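Local coordinates for protein chitinase (PDB 5XSW) that probably cleaves chitin internally as an endochitinase, this fragment pairing a beta domain at its start with a larger, presumably catalytic domain that holds bound glycan, at residues I88-S91 / P95-H98. Sequence-based numbering, arbitrary orientation.
Sequences IQKS and PYPH
The aliphatic chain of Lys90 lies alongside the ring of Pro95, the two running in the same direction, with CG of Lys90 3.8 Å from CB of Pro95. They meet in a beta-arch connection of the beta domain at the start of this fragment, where the chain leaves strand 80-89 of one antiparallel sheet and enters strand 98-104 of the other. The Lys90 side chain is extended, its CG anti to the backbone N (chi1 -170°). This carries NZ past the proline to Tyr96, where it donates a hydrogen bond to OH at 3.1 Å. Glu8 completes the polar cluster: it forms a salt bridge with Lys90 NZ and a hydrogen bond with Tyr96 OH. Pro95 CG also sits above one face of the Tyr96 ring, nearer its border than its centre, so the proline is packed between lysine and tyrosine. Deeper in, Ile88 and Pro97 pass each other, heading opposite ways, and CG1 of Ile88 is 3.8 Å from CG of Pro97. Ile13 and Val15 of strand 12-21 line this apolar side. Within 95-98, His98 ND1 donates to Tyr96 O at 2.6 Å. The N-H...O angle is 172°. The oxygen of Tyr96 lies 3° out of the His98 ring plane.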
loop_
_atom_site.group_PDB
_atom_site.type_symbol
_atom_site.label_atom_id
_atom_site.label_comp_id
_atom_site.label_asym_id
_atom_site.label_seq_id
_atom_site.Cartn_x
_atom_site.Cartn_y
_atom_site.Cartn_z
ATOM N N ILE A 88 12.829 36.690 20.812
ATOM C CA ILE A 88 11.650 37.536 20.903
ATOM C C ILE A 88 12.091 38.969 21.309
ATOM O O ILE A 88 12.922 39.139 22.208
ATOM C CB ILE A 88 10.670 37.017 21.978
ATOM C CG1 ILE A 88 10.238 35.570 21.714
ATOM C CG2 ILE A 88 9.398 37.913 22.057
ATOM C CD1 ILE A 88 9.265 35.466 20.590
ATOM N N GLN A 89 11.542 39.975 20.667
ATOM C CA GLN A 89 11.676 41.348 21.178
ATOM C C GLN A 89 10.570 41.685 22.184
ATOM O O GLN A 89 9.393 41.702 21.819
ATOM C CB GLN A 89 11.630 42.325 20.030
ATOM C CG GLN A 89 11.776 43.769 20.466
ATOM C CD GLN A 89 12.056 44.628 19.276
ATOM O OE1 GLN A 89 13.212 44.761 18.864
ATOM N NE2 GLN A 89 10.994 45.171 18.665
ATOM N N LYS A 90 10.945 41.946 23.440
ATOM C CA LYS A 90 9.960 42.046 24.540
ATOM C C LYS A 90 8.935 43.160 24.330
ATOM O O LYS A 90 9.298 44.280 23.991
ATOM C CB LYS A 90 10.686 42.253 25.870
ATOM C CG LYS A 90 9.814 42.143 27.106
ATOM C CD LYS A 90 10.711 42.107 28.327
ATOM C CE LYS A 90 9.933 41.921 29.610
ATOM N NZ LYS A 90 10.826 41.819 30.795
ATOM N N SER A 91 7.658 42.863 24.532
ATOM C CA SER A 91 6.646 43.900 24.426
ATOM C C SER A 91 5.338 43.316 24.868
ATOM O O SER A 91 5.155 42.098 24.792
ATOM C CB SER A 91 6.577 44.454 22.997
ATOM O OG SER A 91 5.287 44.887 22.672
ATOM N N PRO A 95 5.029 38.590 27.291
ATOM C CA PRO A 95 6.011 38.534 26.207
ATOM C C PRO A 95 6.809 37.208 26.149
ATOM O O PRO A 95 7.254 36.819 25.074
ATOM C CB PRO A 95 6.948 39.687 26.548
ATOM C CG PRO A 95 6.914 39.705 28.074
ATOM C CD PRO A 95 5.489 39.437 28.409
ATOM N N TYR A 96 7.049 36.570 27.290
ATOM C CA TYR A 96 7.761 35.278 27.292
ATOM C C TYR A 96 6.926 34.150 26.608
ATOM O O TYR A 96 5.744 33.968 26.926
ATOM C CB TYR A 96 8.125 34.850 28.714
ATOM C CG TYR A 96 8.918 35.897 29.458
ATOM C CD1 TYR A 96 10.245 36.126 29.157
ATOM C CD2 TYR A 96 8.324 36.672 30.458
ATOM C CE1 TYR A 96 10.981 37.101 29.825
ATOM C CE2 TYR A 96 9.055 37.639 31.141
ATOM C CZ TYR A 96 10.377 37.855 30.816
ATOM O OH TYR A 96 11.115 38.811 31.471
ATOM N N PRO A 97 7.548 33.419 25.668
ATOM C CA PRO A 97 6.899 32.261 24.997
ATOM C C PRO A 97 6.252 31.346 26.019
ATOM O O PRO A 97 6.929 30.881 26.922
ATOM C CB PRO A 97 8.077 31.563 24.291
ATOM C CG PRO A 97 8.992 32.726 23.906
ATOM C CD PRO A 97 8.893 33.693 25.119
ATOM N N HIS A 98 4.946 31.139 25.919
ATOM C CA HIS A 98 4.252 30.327 26.916
ATOM C C HIS A 98 3.137 29.519 26.234
ATOM O O HIS A 98 2.802 29.751 25.063
ATOM C CB HIS A 98 3.632 31.213 28.040
ATOM C CG HIS A 98 2.713 32.258 27.506
ATOM N ND1 HIS A 98 3.179 33.430 26.950
ATOM C CD2 HIS A 98 1.360 32.319 27.440
ATOM C CE1 HIS A 98 2.154 34.155 26.527
ATOM N NE2 HIS A 98 1.039 33.509 26.824
#